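PDB 1IA6: cellulase CEL9M from Clostridium cellulolyticum, which probably catalyses the endohydrolysis of beta-1,4-glucosidic linkages in cellulose and related beta-glucans, as a member of glycoside hydrolase family 9. Local coordinates for residues Ala263-Ala268 with Leu318-Gln323; Leu213-Thr218 with Asp257-Pro262. One frame throughout, in Å; residues are numbered along the deposited sequence.

Contact 1 of 2, residues Ala263-Ala268 with Leu318-Gln323; sequences AALRLA and LVYCKQ
Leu265 drives its two methyl groups between Val319 and Tyr320, joining helix 260-271 to helix 306-323 in the (alpha/alpha)6 barrel that characterises glycoside hydrolase family 9. Of the CA atoms in the two segments, those of Leu265 and Tyr320 come closest, 7.4 Å apart. Just over half of the 119 Å² buried between the segments belongs to Leu265. Its CG is anti to the backbone N (chi1 175°), which carries the fork out from the helix into the gap, and there each branch finds a different partner. CD1 reaches CD1 of Tyr320 at 3.6 Å, arriving in the ring plane at its edge, and also lies 4.1 Å from Tyr320 CB. CD2 meets CG1 of Val319 at 4.0 Å. Because both encounters are carbon against carbon, the tight part of the interface is held by apolar packing.

Beyond this fork the two helices are only loosely matched. Ala268 CB, a turn further along, comes no nearer than 6.6 Å to Tyr320 CE1, and Tyr320 and Ala268 are both partly exposed. Gln323 is exposed to solvent, and its CB is directed toward helix 260-271, yet the amide remains well short of it. The flanks of the tight part are filled by other helices. Trp76 of helix 64-80 touches both Leu265 and Val319, Ile280 of helix 274-289 packs on Leu265, and Phe284 of the same helix meets the Tyr320 ring edge-to-face. Lys322 makes a salt bridge through NZ to Glu80. The looseness on the solvent side is measured by the extended Gln323 side chain, whose OE1 stops 6.7 Å from the backbone O of Leu265.

Contact 2 of 2, residues Leu213-Thr218 with Asp257-Pro262; sequences LAWAAT and DDMYVP. With CA (calcium ion), chain B.
Met259 lays its terminal methyl over one face of the Trp215 indole, with CE 3.6 Å from the centroid of the five-membered ring and 18° off the normal, a CH-pi contact. CE2 of Trp215 is the ring atom closest to Met259 CE, at 3.4 Å. Bends at chi2 and chi3 (-65° and -80°) curl the methionine so that SD sits farther out above the same ring, completing a Met-aromatic contact. Pro262 adds a second touch, its CB approaching Trp215 CZ3 obliquely at 3.7 Å.

Around this buried apolar shell, polar bonds fix the backbone. Thr218 OG1 donates to Trp215 O at 2.8 Å. Asp258 OD1 accepts from Tyr260 N at 3.1 Å in an Asx turn at the start of helix 260-271, with Met259 at the N-cap position, and Met259 N bonds to Asp211 OD2. Farther out, Asp257 O binds the calcium ion at 2.4 Å. Its carboxylate works indirectly: OD1 accepts a 2.8 Å hydrogen bond from water 1, itself a calcium ligand. With Ser208, Asp211 and Asp212 completing the protein ligands, the arrangement is a calcium site joining the N-terminal ends of two helices in the family 9 (alpha/alpha)6 barrel.

Helix 260-271 serves both contacts in series: Met259 and Pro262 at its start meet Trp215 in contact 2, and Leu265, about one turn on, meets helix 306-323 in contact 1, while Arg266 and Leu267 still touch helix 210-224. The contact centres are 12 Å apart, and Arg266 spans part of that gap, packing its CD 3.8 Å from Trp215 CZ3 while NH1 makes a weak, probable hydrogen bond to Thr218 OG1 at 3.2 Å. Trp76, which borders contact 1, also meets Trp215 edge-to-face. Contact 2 includes calcium ligand Asp257, whereas the Leu265 side chain is about 12 Å from that of Asp211. The predicted catalytic residues, Asp401 and Glu410, belong to neither contact.

Contact 1 of 2, residues Ala263-Ala268 with Leu318-Gln323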
loop_
_atom_site.group_PDB
_atom_site.type_symbol
_atom_site.label_atom_id
_atom_site.label_comp_id
_atom_site.label_asym_id
_atom_site.label_seq_id
_atom_site.Cartn_x
_atom_site.Cartn_y
_atom_site.Cartn_z
ATOM N N ALA A 263 -1.000 -13.141 -6.123
ATOM C CA ALA A 263 -2.091 -13.900 -6.728
ATOM C C ALA A 263 -1.720 -15.375 -6.833
ATOM O O ALA A 263 -2.547 -16.244 -6.559
ATOM C CB ALA A 263 -2.435 -13.337 -8.108
ATOM N N ALA A 264 -0.479 -15.657 -7.220
ATOM C CA ALA A 264 -0.022 -17.038 -7.337
ATOM C C ALA A 264 0.017 -17.699 -5.963
ATOM O O ALA A 264 -0.308 -18.878 -5.824
ATOM C CB ALA A 264 1.358 -17.089 -7.981
ATOM N N LEU A 265 0.421 -16.947 -4.945
ATOM C CA LEU A 265 0.475 -17.493 -3.593
ATOM C C LEU A 265 -0.912 -17.970 -3.151
ATOM O O LEU A 265 -1.061 -19.083 -2.640
ATOM C CB LEU A 265 0.994 -16.441 -2.607
ATOM C CG LEU A 265 1.013 -16.812 -1.120
ATOM C CD1 LEU A 265 1.955 -17.982 -0.881
ATOM C CD2 LEU A 265 1.464 -15.609 -0.304
ATOM N N ARG A 266 -1.928 -17.137 -3.357
ATOM C CA ARG A 266 -3.283 -17.503 -2.958
ATOM C C ARG A 266 -3.846 -18.655 -3.788
ATOM O O ARG A 266 -4.569 -19.507 -3.262
ATOM C CB ARG A 266 -4.222 -16.291 -3.043
ATOM C CG ARG A 266 -3.808 -15.131 -2.146
ATOM C CD ARG A 266 -5.022 -14.472 -1.505
ATOM N NE ARG A 266 -5.568 -15.291 -0.424
ATOM C CZ ARG A 266 -6.855 -15.601 -0.291
ATOM N NH1 ARG A 266 -7.743 -15.169 -1.171
ATOM N NH2 ARG A 266 -7.253 -16.347 0.731
ATOM N N LEU A 267 -3.522 -18.687 -5.077
ATOM C CA LEU A 267 -4.009 -19.760 -5.939
ATOM C C LEU A 267 -3.361 -21.098 -5.584
ATOM O O LEU A 267 -3.986 -22.152 -5.721
ATOM C CB LEU A 267 -3.766 -19.419 -7.414
ATOM C CG LEU A 267 -4.802 -18.464 -8.018
ATOM C CD1 LEU A 267 -4.448 -18.154 -9.472
ATOM C CD2 LEU A 267 -6.187 -19.101 -7.934
ATOM N N ALA A 268 -2.114 -21.059 -5.123
ATOM C CA ALA A 268 -1.430 -22.286 -4.728
ATOM C C ALA A 268 -2.145 -22.849 -3.507
ATOM O O ALA A 268 -2.373 -24.051 -3.401
ATOM C CB ALA A 268 0.032 -21.996 -4.387
ATOM N N LEU A 318 6.755 -14.039 4.514
ATOM C CA LEU A 318 6.255 -14.354 5.853
ATOM C C LEU A 318 4.837 -14.916 5.832
ATOM O O LEU A 318 4.476 -15.735 6.679
ATOM C CB LEU A 318 6.322 -13.122 6.762
ATOM C CG LEU A 318 7.738 -12.653 7.114
ATOM C CD1 LEU A 318 7.661 -11.564 8.167
ATOM C CD2 LEU A 318 8.563 -13.827 7.630
ATOM N N VAL A 319 4.023 -14.479 4.875
ATOM C CA VAL A 319 2.663 -15.002 4.774
ATOM C C VAL A 319 2.790 -16.462 4.350
ATOM O O VAL A 319 2.098 -17.340 4.869
ATOM C CB VAL A 319 1.835 -14.226 3.728
ATOM C CG1 VAL A 319 0.469 -14.878 3.551
ATOM C CG2 VAL A 319 1.669 -12.783 4.176
ATOM N N TYR A 320 3.695 -16.716 3.409
ATOM C CA TYR A 320 3.946 -18.063 2.916
ATOM C C TYR A 320 4.415 -18.967 4.058
ATOM O O TYR A 320 4.016 -20.130 4.144
ATOM C CB TYR A 320 5.019 -18.024 1.825
ATOM C CG TYR A 320 5.425 -19.378 1.299
ATOM C CD1 TYR A 320 4.610 -20.075 0.409
ATOM C CD2 TYR A 320 6.628 -19.966 1.690
ATOM C CE1 TYR A 320 4.986 -21.326 -0.084
ATOM C CE2 TYR A 320 7.011 -21.215 1.206
ATOM C CZ TYR A 320 6.186 -21.887 0.318
ATOM O OH TYR A 320 6.569 -23.116 -0.175
ATOM N N CYS A 321 5.257 -18.427 4.936
ATOM C CA CYS A 321 5.791 -19.202 6.057
ATOM C C CYS A 321 4.768 -19.665 7.092
ATOM O O CYS A 321 5.069 -20.525 7.919
ATOM C CB CYS A 321 6.908 -18.422 6.755
ATOM S SG CYS A 321 8.456 -18.414 5.825
ATOM N N LYS A 322 3.566 -19.099 7.055
ATOM C CA LYS A 322 2.531 -19.509 7.998
ATOM C C LYS A 322 2.224 -20.991 7.808
ATOM O O LYS A 322 2.105 -21.739 8.780
ATOM C CB LYS A 322 1.250 -18.698 7.783
ATOM C CG LYS A 322 1.348 -17.246 8.222
ATOM C CD LYS A 322 0.052 -16.494 7.945
ATOM C CE LYS A 322 -1.126 -17.105 8.695
ATOM N NZ LYS A 322 -2.399 -16.384 8.402
ATOM N N GLN A 323 2.105 -21.413 6.554
ATOM C CA GLN A 323 1.803 -22.806 6.251
ATOM C C GLN A 323 3.026 -23.629 5.867
ATOM O O GLN A 323 3.061 -24.835 6.097
ATOM C CB GLN A 323 0.769 -22.887 5.128
ATOM C CG GLN A 323 -0.555 -22.223 5.460
ATOM C CD GLN A 323 -1.627 -22.522 4.433
ATOM O OE1 GLN A 323 -1.415 -22.355 3.230
ATOM N NE2 GLN A 323 -2.791 -22.961 4.902
#

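Contact 2 of 2, residues Leu213-Thr218 with Asp257-Pro262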
loop_
_atom_site.group_PDB
_atom_site.type_symbol
_atom_site.label_atom_id
_atom_site.label_comp_id
_atom_site.label_asym_id
_atom_site.label_seq_id
_atom_site.Cartn_x
_atom_site.Cartn_y
_atom_site.Cartn_z
ATOM N N LEU A 213 -7.071 -8.923 -11.443
ATOM C CA LEU A 213 -8.340 -9.635 -11.546
ATOM C C LEU A 213 -8.275 -10.968 -10.805
ATOM O O LEU A 213 -9.204 -11.335 -10.087
ATOM C CB LEU A 213 -8.699 -9.892 -13.012
ATOM C CG LEU A 213 -9.297 -8.722 -13.794
ATOM C CD1 LEU A 213 -9.377 -9.087 -15.269
ATOM C CD2 LEU A 213 -10.683 -8.391 -13.252
ATOM N N ALA A 214 -7.172 -11.691 -10.988
ATOM C CA ALA A 214 -6.988 -12.988 -10.341
ATOM C C ALA A 214 -6.962 -12.808 -8.829
ATOM O O ALA A 214 -7.606 -13.548 -8.090
ATOM C CB ALA A 214 -5.691 -13.627 -10.815
ATOM N N TRP A 215 -6.201 -11.817 -8.381
ATOM C CA TRP A 215 -6.078 -11.492 -6.964
ATOM C C TRP A 215 -7.447 -11.170 -6.350
ATOM O O TRP A 215 -7.817 -11.729 -5.316
ATOM C CB TRP A 215 -5.101 -10.311 -6.832
ATOM C CG TRP A 215 -5.072 -9.574 -5.526
ATOM C CD1 TRP A 215 -5.534 -8.305 -5.297
ATOM C CD2 TRP A 215 -4.448 -9.996 -4.303
ATOM N NE1 TRP A 215 -5.227 -7.910 -4.017
ATOM C CE2 TRP A 215 -4.563 -8.927 -3.385
ATOM C CE3 TRP A 215 -3.802 -11.171 -3.897
ATOM C CZ2 TRP A 215 -4.053 -8.997 -2.084
ATOM C CZ3 TRP A 215 -3.294 -11.240 -2.600
ATOM C CH2 TRP A 215 -3.423 -10.157 -1.710
ATOM N N ALA A 216 -8.202 -10.284 -6.993
ATOM C CA ALA A 216 -9.523 -9.911 -6.495
ATOM C C ALA A 216 -10.451 -11.121 -6.467
ATOM O O ALA A 216 -11.255 -11.278 -5.549
ATOM C CB ALA A 216 -10.123 -8.812 -7.370
ATOM N N ALA A 217 -10.324 -11.977 -7.476
ATOM C CA ALA A 217 -11.146 -13.175 -7.576
ATOM C C ALA A 217 -10.889 -14.150 -6.428
ATOM O O ALA A 217 -11.826 -14.753 -5.908
ATOM C CB ALA A 217 -10.900 -13.865 -8.921
ATOM N N THR A 218 -9.629 -14.306 -6.021
ATOM C CA THR A 218 -9.336 -15.231 -4.931
ATOM C C THR A 218 -9.976 -14.764 -3.624
ATOM O O THR A 218 -10.404 -15.586 -2.814
ATOM C CB THR A 218 -7.812 -15.432 -4.703
ATOM O OG1 THR A 218 -7.219 -14.221 -4.223
ATOM C CG2 THR A 218 -7.128 -15.864 -5.998
ATOM N N ASP A 257 1.845 -2.133 -9.274
ATOM C CA ASP A 257 1.635 -2.545 -10.663
ATOM C C ASP A 257 1.722 -4.047 -10.911
ATOM O O ASP A 257 1.123 -4.555 -11.857
ATOM C CB ASP A 257 2.648 -1.837 -11.576
ATOM C CG ASP A 257 2.387 -2.088 -13.054
ATOM O OD1 ASP A 257 1.222 -1.961 -13.481
ATOM O OD2 ASP A 257 3.347 -2.399 -13.793
ATOM N N ASP A 258 2.456 -4.752 -10.059
ATOM C CA ASP A 258 2.645 -6.192 -10.227
ATOM C C ASP A 258 2.155 -7.006 -9.034
ATOM O O ASP A 258 2.782 -7.020 -7.974
ATOM C CB ASP A 258 4.134 -6.466 -10.495
ATOM C CG ASP A 258 4.448 -7.945 -10.658
ATOM O OD1 ASP A 258 3.514 -8.752 -10.837
ATOM O OD2 ASP A 258 5.644 -8.293 -10.615
ATOM N N MET A 259 1.025 -7.685 -9.213
ATOM C CA MET A 259 0.452 -8.503 -8.153
ATOM C C MET A 259 0.445 -9.983 -8.518
ATOM O O MET A 259 -0.299 -10.766 -7.932
ATOM C CB MET A 259 -0.975 -8.038 -7.841
ATOM C CG MET A 259 -1.043 -6.713 -7.094
ATOM S SD MET A 259 -0.307 -6.831 -5.453
ATOM C CE MET A 259 -1.658 -7.596 -4.546
ATOM N N TYR A 260 1.282 -10.368 -9.477
ATOM C CA TYR A 260 1.354 -11.763 -9.902
ATOM C C TYR A 260 1.817 -12.729 -8.820
ATOM O O TYR A 260 1.316 -13.850 -8.741
ATOM C CB TYR A 260 2.253 -11.897 -11.135
ATOM C CG TYR A 260 1.557 -11.488 -12.410
ATOM C CD1 TYR A 260 0.574 -12.300 -12.979
ATOM C CD2 TYR A 260 1.833 -10.264 -13.019
ATOM C CE1 TYR A 260 -0.118 -11.900 -14.120
ATOM C CE2 TYR A 260 1.144 -9.856 -14.159
ATOM C CZ TYR A 260 0.172 -10.678 -14.701
ATOM O OH TYR A 260 -0.520 -10.274 -15.817
ATOM N N VAL A 261 2.763 -12.309 -7.983
ATOM C CA VAL A 261 3.253 -13.190 -6.925
ATOM C C VAL A 261 2.181 -13.410 -5.852
ATOM O O VAL A 261 1.902 -14.546 -5.469
ATOM C CB VAL A 261 4.552 -12.636 -6.290
ATOM C CG1 VAL A 261 5.036 -13.568 -5.187
ATOM C CG2 VAL A 261 5.624 -12.498 -7.360
ATOM N N PRO A 262 1.566 -12.327 -5.348
ATOM C CA PRO A 262 0.528 -12.520 -4.329
ATOM C C PRO A 262 -0.622 -13.378 -4.871
ATOM O O PRO A 262 -1.153 -14.241 -4.168
ATOM C CB PRO A 262 0.081 -11.094 -4.021
ATOM C CG PRO A 262 1.335 -10.311 -4.200
ATOM C CD PRO A 262 1.935 -10.904 -5.460
HETATM CA CA CA B . -1.211 -5.098 -12.318
HETATM O O HOH W 1 -1.333 -2.726 -12.600
HETATM O O HOH W 2 -1.161 -4.317 -10.017
#